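Local coordinates for protein ethyl acetate hydrolase (Pseudomonas veronii, PDB 5EFZ) that hydrolyses ethyl acetate to ethanol and acetate and takes part in the breakdown of short-chain methyl ketones, at residues S59-P65 with S143-G149; P165-A171 with K294-Y298; W228-F233 with F249-M254. All blocks are in the same frame, centred on the assembly; numbering follows the deposited sequence.

Contact 1: residues S59-P65 with S143-G149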
# COMPACT_ATOMS: atom_id res chain seq x y z
N SER A 59 15.03 -28.38 27.79
CA SER A 59 13.79 -28.60 27.08
C SER A 59 12.89 -27.37 27.12
O SER A 59 11.74 -27.44 26.68
CB SER A 59 13.03 -29.81 27.66
OG SER A 59 12.69 -29.61 29.03
N ASN A 60 13.41 -26.25 27.65
CA ASN A 60 12.60 -25.03 27.75
C ASN A 60 13.17 -23.87 26.96
O ASN A 60 12.95 -22.70 27.29
CB ASN A 60 12.44 -24.61 29.21
CG ASN A 60 13.77 -24.19 29.85
OD1 ASN A 60 14.82 -24.66 29.45
ND2 ASN A 60 13.71 -23.32 30.86
N ALA A 61 13.87 -24.18 25.88
CA ALA A 61 14.46 -23.16 25.01
C ALA A 61 13.45 -22.65 23.99
O ALA A 61 12.80 -23.43 23.29
CB ALA A 61 15.68 -23.72 24.31
N ILE A 62 13.33 -21.32 23.89
CA ILE A 62 12.49 -20.68 22.86
C ILE A 62 13.41 -19.81 22.00
O ILE A 62 14.17 -19.00 22.53
CB ILE A 62 11.38 -19.81 23.48
CG1 ILE A 62 10.43 -20.66 24.33
CG2 ILE A 62 10.60 -19.02 22.34
CD1 ILE A 62 9.35 -19.86 25.04
N LEU A 63 13.35 -19.99 20.69
CA LEU A 63 14.22 -19.20 19.79
C LEU A 63 13.39 -18.08 19.20
O LEU A 63 12.29 -18.33 18.72
CB LEU A 63 14.79 -20.05 18.68
CG LEU A 63 15.58 -19.29 17.59
CD1 LEU A 63 16.92 -18.87 18.15
CD2 LEU A 63 15.78 -20.22 16.42
N VAL A 64 13.92 -16.86 19.24
CA VAL A 64 13.22 -15.69 18.71
C VAL A 64 14.14 -15.01 17.68
O VAL A 64 15.09 -14.33 18.06
CB VAL A 64 12.87 -14.70 19.83
CG1 VAL A 64 12.05 -13.53 19.26
CG2 VAL A 64 12.04 -15.43 20.94
N PRO A 65 13.88 -15.23 16.38
CA PRO A 65 14.62 -14.49 15.33
C PRO A 65 14.16 -13.05 15.26
O PRO A 65 13.11 -12.72 15.79
CB PRO A 65 14.25 -15.22 14.02
CG PRO A 65 13.62 -16.55 14.47
CD PRO A 65 12.94 -16.21 15.79
N SER A 143 16.72 -29.49 20.80
CA SER A 143 15.37 -29.25 20.30
C SER A 143 14.89 -27.93 20.88
O SER A 143 15.46 -27.42 21.84
CB SER A 143 14.39 -30.41 20.66
OG SER A 143 14.15 -30.47 22.05
N LEU A 144 13.84 -27.36 20.28
CA LEU A 144 13.23 -26.09 20.73
C LEU A 144 11.77 -26.27 21.18
O LEU A 144 10.96 -26.86 20.45
CB LEU A 144 13.30 -25.06 19.62
CG LEU A 144 14.74 -24.64 19.29
CD1 LEU A 144 14.83 -23.98 17.90
CD2 LEU A 144 15.26 -23.72 20.39
N ALA A 145 11.44 -25.76 22.38
CA ALA A 145 10.05 -25.75 22.85
C ALA A 145 9.17 -24.92 21.93
O ALA A 145 7.99 -25.23 21.78
CB ALA A 145 9.95 -25.23 24.28
N LEU A 146 9.73 -23.88 21.30
CA LEU A 146 8.97 -22.96 20.45
C LEU A 146 9.96 -22.16 19.62
O LEU A 146 11.01 -21.79 20.13
CB LEU A 146 8.11 -21.99 21.29
CG LEU A 146 7.43 -20.84 20.53
CD1 LEU A 146 6.34 -21.46 19.60
CD2 LEU A 146 6.76 -19.90 21.54
N VAL A 147 9.66 -22.00 18.33
CA VAL A 147 10.27 -20.98 17.50
C VAL A 147 9.17 -19.95 17.20
O VAL A 147 8.08 -20.31 16.78
CB VAL A 147 10.84 -21.54 16.21
CG1 VAL A 147 11.48 -20.40 15.40
CG2 VAL A 147 11.92 -22.63 16.53
N VAL A 148 9.43 -18.68 17.49
CA VAL A 148 8.42 -17.65 17.26
C VAL A 148 9.07 -16.38 16.73
O VAL A 148 10.09 -15.92 17.26
CB VAL A 148 7.60 -17.34 18.57
CG1 VAL A 148 8.54 -17.00 19.77
CG2 VAL A 148 6.52 -16.22 18.32
N GLY A 149 8.46 -15.79 15.70
CA GLY A 149 8.96 -14.52 15.19
C GLY A 149 7.91 -13.85 14.35
O GLY A 149 6.93 -14.50 13.96
O HOH W 1 12.41 -28.91 23.58
O HOH W 2 14.48 -26.76 24.30
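Leu63 is gripped through both ends of its backbone: its N donates to Leu146 O at 3.0 Å, and its O receives Val148 N at 3.1 Å in a nearly straight bond (168° at the hydrogen). Before this pair, Ala145 N reaches Ala61 O at 2.8 Å; Ala145 takes a helical backbone turn just before the regular strand, and its N-H is bent to 131°. CA-H...O contacts, such as Ile62 CA on Leu146 O, fill in between. The side chains alternate across the paired strands. With Ile62 on one face, CG2 rests on Leu146 CD2 at 4.0 Å and also meets Val148 CG1 at 3.9 Å; this branch lies anti to the backbone N (chi1 of Ile62 -62°), which turns it toward both partners. Val148 CG1 in turn runs alongside Val64 CG2, the two side chains pointing the same way. On the other face, Leu144 reaches over with both methyls, CD2 to Ala61 CB and CD1 to Leu63 CB. These are the parallel strands 61-65 and 146-150 of the central alpha/beta-hydrolase sheet, the second leading into the nucleophile elbow, where Gly149 opens the Gly-x-Ser-x-Gly pattern and Ser151 is the inferred nucleophile. At the strand starts the backbones part and water enters: one molecule accepts from Ala61 N and donates to Ser143 O at 2.7 Å. Farther out, Trp160 of helix 152-163 packs on Leu63 and Leu144, whereas Ala172 of strand 170-174 touches Leu146 and Val148. Strand 92-96 pairs with the other edge of 61-65, and just before strand 61-65 the Asn60 side chain bonds to Asn55 N, Lys90 O and Ala53 O.

Contact 2: residues P165-A171 with K294-Y298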
# COMPACT_ATOMS: atom_id res chain seq x y z
N PRO A 165 12.62 -30.55 10.97
CA PRO A 165 11.25 -30.69 11.49
C PRO A 165 11.13 -31.32 12.88
O PRO A 165 10.25 -30.92 13.63
CB PRO A 165 10.56 -31.56 10.44
CG PRO A 165 11.62 -32.09 9.56
CD PRO A 165 12.81 -31.21 9.67
N ASP A 166 11.99 -32.27 13.22
CA ASP A 166 11.97 -32.82 14.58
C ASP A 166 12.50 -31.86 15.67
O ASP A 166 12.14 -31.95 16.85
CB ASP A 166 12.80 -34.11 14.62
CG ASP A 166 12.07 -35.28 13.98
OD1 ASP A 166 10.88 -35.51 14.29
OD2 ASP A 166 12.69 -35.97 13.14
N PHE A 167 13.36 -30.95 15.27
CA PHE A 167 14.00 -30.04 16.21
C PHE A 167 12.98 -29.03 16.78
O PHE A 167 13.10 -28.59 17.92
CB PHE A 167 15.13 -29.30 15.46
CG PHE A 167 16.24 -28.77 16.35
CD1 PHE A 167 16.12 -27.53 16.98
CD2 PHE A 167 17.42 -29.48 16.49
CE1 PHE A 167 17.19 -27.01 17.76
CE2 PHE A 167 18.48 -28.99 17.27
CZ PHE A 167 18.36 -27.75 17.90
N VAL A 168 11.99 -28.66 15.97
CA VAL A 168 11.06 -27.60 16.33
C VAL A 168 9.77 -28.23 16.87
O VAL A 168 9.01 -28.84 16.11
CB VAL A 168 10.78 -26.68 15.10
CG1 VAL A 168 9.82 -25.52 15.46
CG2 VAL A 168 12.12 -26.14 14.52
N LYS A 169 9.54 -28.11 18.18
CA LYS A 169 8.36 -28.77 18.76
C LYS A 169 7.08 -27.95 18.51
O LYS A 169 5.99 -28.54 18.42
CB LYS A 169 8.55 -29.02 20.26
CG LYS A 169 9.77 -29.88 20.61
CD LYS A 169 9.75 -31.18 19.78
CE LYS A 169 10.91 -32.09 20.14
NZ LYS A 169 10.95 -33.36 19.34
N ARG A 170 7.23 -26.63 18.45
CA ARG A 170 6.10 -25.70 18.28
C ARG A 170 6.60 -24.54 17.47
O ARG A 170 7.74 -24.16 17.65
CB ARG A 170 5.56 -25.19 19.62
CG ARG A 170 5.09 -26.29 20.57
CD ARG A 170 4.73 -25.68 21.92
NE ARG A 170 4.40 -26.73 22.88
CZ ARG A 170 5.29 -27.42 23.59
NH1 ARG A 170 6.60 -27.18 23.44
NH2 ARG A 170 4.88 -28.36 24.43
N ALA A 171 5.74 -23.97 16.62
CA ALA A 171 6.12 -22.84 15.79
C ALA A 171 4.98 -21.83 15.82
O ALA A 171 3.80 -22.19 15.73
CB ALA A 171 6.43 -23.29 14.35
N LYS A 294 6.49 -30.87 11.35
CA LYS A 294 5.97 -31.69 12.44
C LYS A 294 5.58 -30.86 13.67
O LYS A 294 4.82 -31.33 14.54
CB LYS A 294 7.00 -32.75 12.85
CG LYS A 294 7.28 -33.75 11.74
CD LYS A 294 8.37 -34.74 12.10
CE LYS A 294 7.91 -35.76 13.07
NZ LYS A 294 8.95 -36.83 13.22
N ALA A 295 6.11 -29.64 13.74
CA ALA A 295 5.83 -28.73 14.86
C ALA A 295 4.35 -28.43 14.98
O ALA A 295 3.69 -28.22 13.97
CB ALA A 295 6.59 -27.38 14.68
N LYS A 296 3.86 -28.37 16.21
CA LYS A 296 2.53 -27.77 16.44
C LYS A 296 2.61 -26.32 16.08
O LYS A 296 3.36 -25.55 16.70
CB LYS A 296 2.09 -27.95 17.91
CG LYS A 296 0.67 -27.43 18.24
CD LYS A 296 -0.38 -28.20 17.47
CE LYS A 296 -1.80 -27.62 17.65
NZ LYS A 296 -2.83 -28.30 16.78
N THR A 297 1.86 -25.91 15.05
CA THR A 297 2.07 -24.58 14.48
C THR A 297 0.83 -23.67 14.51
O THR A 297 -0.25 -24.09 14.09
CB THR A 297 2.53 -24.71 12.99
OG1 THR A 297 3.68 -25.56 12.93
CG2 THR A 297 2.86 -23.35 12.39
N TYR A 298 1.01 -22.45 15.02
CA TYR A 298 -0.01 -21.39 14.94
C TYR A 298 0.39 -20.39 13.85
O TYR A 298 1.51 -19.83 13.87
CB TYR A 298 -0.15 -20.64 16.28
CG TYR A 298 -0.91 -21.37 17.37
CD1 TYR A 298 -1.33 -22.68 17.20
CD2 TYR A 298 -1.19 -20.74 18.58
CE1 TYR A 298 -2.01 -23.35 18.23
CE2 TYR A 298 -1.87 -21.40 19.60
CZ TYR A 298 -2.28 -22.69 19.42
OH TYR A 298 -2.95 -23.33 20.42
O HOH W 3 8.59 -29.11 12.20
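Lys294 NZ meets Asp166 OD1 at 2.6 Å, a salt bridge on the syn lone pair of the carboxylate oxygen. The lysine chain bends at chi3 (75°) to bring its ammonium there, after its CG has passed Pro165 CB. A water donates to Pro165 O and accepts from Lys294 N at 2.9 Å, tying the two loops together. Ala295 turns its methyl inward against Val168 CG1 (3.8 Å) and Ala171 CB. Parallel strand pairing follows: Lys296 N binds Lys169 O, Ala171 N binds Lys296 O at 2.9 Å, and Tyr298 N binds Ala171 O. Thr297 sets CG2 beside Ala171 O and CB, while its OG1 donates back to Ala295 O at 2.9 Å, from 62° out of the carbonyl plane. A valine here has no hydroxyl to donate and would probably leave the carbonyl of Ala295 without this partner. Strands 170-174 and 296-300 are thus neighbours in the central sheet; Leu355 of helix 342-356 packs on Arg170 and Lys296, while Trp160 and Thr157 of helix 152-163 touch Val168 and Ala171 respectively.

Contact 3: residues W228-F233 with F249-M254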
# COMPACT_ATOMS: atom_id res chain seq x y z
N TRP A 228 0.92 0.23 8.28
CA TRP A 228 -0.15 0.33 9.29
C TRP A 228 -1.44 -0.09 8.63
O TRP A 228 -1.53 -1.21 8.12
CB TRP A 228 -0.21 1.75 9.88
CG TRP A 228 1.14 2.21 10.48
CD1 TRP A 228 2.10 3.00 9.88
CD2 TRP A 228 1.65 1.86 11.77
NE1 TRP A 228 3.17 3.19 10.74
CE2 TRP A 228 2.92 2.48 11.90
CE3 TRP A 228 1.15 1.10 12.84
CZ2 TRP A 228 3.70 2.36 13.06
CZ3 TRP A 228 1.93 0.97 14.00
CH2 TRP A 228 3.19 1.62 14.11
N SER A 229 -2.47 0.77 8.61
CA SER A 229 -3.63 0.51 7.77
C SER A 229 -4.39 1.82 7.57
O SER A 229 -4.19 2.78 8.31
CB SER A 229 -4.58 -0.55 8.38
OG SER A 229 -5.31 0.03 9.45
N PRO A 230 -5.24 1.87 6.53
CA PRO A 230 -6.08 3.07 6.42
C PRO A 230 -6.95 3.29 7.68
O PRO A 230 -7.17 4.43 8.09
CB PRO A 230 -6.96 2.77 5.19
CG PRO A 230 -6.03 1.89 4.33
CD PRO A 230 -5.31 1.01 5.33
N GLU A 231 -7.42 2.21 8.29
CA GLU A 231 -8.23 2.34 9.51
C GLU A 231 -7.44 2.89 10.70
O GLU A 231 -7.99 3.64 11.52
CB GLU A 231 -8.81 0.98 9.92
CG GLU A 231 -10.12 0.62 9.27
CD GLU A 231 -11.20 1.64 9.56
OE1 GLU A 231 -11.94 1.51 10.56
OE2 GLU A 231 -11.31 2.59 8.76
N PHE A 232 -6.18 2.49 10.80
CA PHE A 232 -5.26 3.05 11.81
C PHE A 232 -5.35 4.57 11.81
O PHE A 232 -5.54 5.22 12.87
CB PHE A 232 -3.83 2.58 11.51
CG PHE A 232 -2.75 3.11 12.47
CD1 PHE A 232 -2.47 2.43 13.65
CD2 PHE A 232 -1.94 4.19 12.11
CE1 PHE A 232 -1.41 2.87 14.54
CE2 PHE A 232 -0.92 4.62 12.94
CZ PHE A 232 -0.65 3.97 14.16
N PHE A 233 -5.20 5.14 10.63
CA PHE A 233 -5.21 6.60 10.49
C PHE A 233 -6.59 7.17 10.56
O PHE A 233 -6.78 8.23 11.16
CB PHE A 233 -4.51 7.02 9.19
CG PHE A 233 -3.05 6.63 9.17
CD1 PHE A 233 -2.14 7.28 10.00
CD2 PHE A 233 -2.59 5.60 8.35
CE1 PHE A 233 -0.79 6.93 9.99
CE2 PHE A 233 -1.25 5.23 8.37
CZ PHE A 233 -0.35 5.89 9.19
N PHE A 249 3.45 12.31 12.95
CA PHE A 249 3.69 10.86 13.03
C PHE A 249 4.77 10.41 12.05
O PHE A 249 5.69 9.64 12.40
CB PHE A 249 2.39 10.11 12.77
CG PHE A 249 2.52 8.63 12.91
CD1 PHE A 249 2.65 8.05 14.17
CD2 PHE A 249 2.50 7.81 11.80
CE1 PHE A 249 2.78 6.65 14.31
CE2 PHE A 249 2.61 6.43 11.93
CZ PHE A 249 2.76 5.85 13.18
N VAL A 250 4.67 10.87 10.81
CA VAL A 250 5.69 10.53 9.82
C VAL A 250 7.06 11.05 10.26
O VAL A 250 8.04 10.30 10.24
CB VAL A 250 5.32 11.12 8.43
CG1 VAL A 250 6.46 10.98 7.47
CG2 VAL A 250 4.08 10.40 7.90
N ASP A 251 7.13 12.31 10.70
CA ASP A 251 8.41 12.88 11.09
C ASP A 251 8.93 12.34 12.43
O ASP A 251 10.11 12.01 12.54
CB ASP A 251 8.33 14.41 11.17
CG ASP A 251 8.09 15.06 9.82
OD1 ASP A 251 8.16 14.35 8.78
OD2 ASP A 251 7.82 16.28 9.81
N GLY A 252 8.06 12.27 13.43
CA GLY A 252 8.49 12.00 14.79
C GLY A 252 8.59 10.54 15.16
O GLY A 252 9.30 10.19 16.10
N PHE A 253 7.88 9.68 14.45
CA PHE A 253 7.92 8.24 14.69
C PHE A 253 8.69 7.54 13.54
O PHE A 253 9.72 6.88 13.76
CB PHE A 253 6.48 7.69 14.81
CG PHE A 253 6.40 6.24 15.26
CD1 PHE A 253 6.75 5.21 14.42
CD2 PHE A 253 5.90 5.92 16.52
CE1 PHE A 253 6.65 3.87 14.82
CE2 PHE A 253 5.79 4.60 16.94
CZ PHE A 253 6.17 3.56 16.09
N MET A 254 8.19 7.67 12.32
CA MET A 254 8.66 6.81 11.22
C MET A 254 10.01 7.27 10.66
O MET A 254 10.91 6.46 10.53
CB MET A 254 7.61 6.78 10.09
CG MET A 254 6.22 6.20 10.53
SD MET A 254 6.36 4.45 10.93
CE MET A 254 6.88 3.75 9.37
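Phe249 points an edge at the indole face of Trp228, its CZ 3.6 Å from Trp228 CE2, in an offset edge-to-face pair with the five-membered ring (planes at 66°). The two side chains come from opposite directions, Phe249 being carried across by a CG anti to its backbone N (chi1 -176°). The indole then acts as the edge in a second pair: its six-membered ring is turned toward the face of Phe253, with planes at 76° and Trp228 CZ2 3.8 Å from Phe253 CE1. In the plane of the indole, Met254 SD sits beside NE1 at 3.4 Å and takes a weak N-H...S bond, a Met-aromatic contact at the ring edge. Together with Phe232 and Phe233 these rings form an aromatic cluster between helix 230-234 and helix 246-258, which belong to the helical region inserted between the sheet strands 170-174 and 296-300. Phe232 meets Phe249 obliquely, CE2 to CZ at 3.9 Å, and its CZ lies over the same indole face as Phe249 CZ. The Phe233 side chain runs at about a right angle to that of Phe249, whose CD2 comes to the edge of the Phe233 ring at CE1. Ser229 N-caps the first helix, its OG accepting from Phe232 N at 2.9 Å. The second helix widens into a pi-type turn, with Phe249 O receiving both Phe253 N and Met254 N. Around the cluster, Thr224 of helix 213-227 touches Phe233 and Met254, and Leu335 packs on Trp228.

How the contacts relate
Contacts 1 and 2 lie side by side in the central sheet, their centres 10 Å apart, because strands 146-150 and 170-174 are neighbours. They are joined directly: Leu144 N is probably hydrogen-bonded to Phe167 O (2.8 Å), and Arg170 NH1 to Ala145 O (2.9 Å). Contact 3 lies across the chain's centre, about 32 Å from contact 1 and 35 Å from contact 2 between centres, within the long excursion separating the two segments of contact 2. Contacts 1 and 3 each have a residue near the inferred triad: Gly149 lies about 8 Å from the Ser151 side chain, and the Trp228 side chain about 7 Å from that of His334. Contact 2 lies away from these residues, although Asp305 follows its strand 296-300 in the chain.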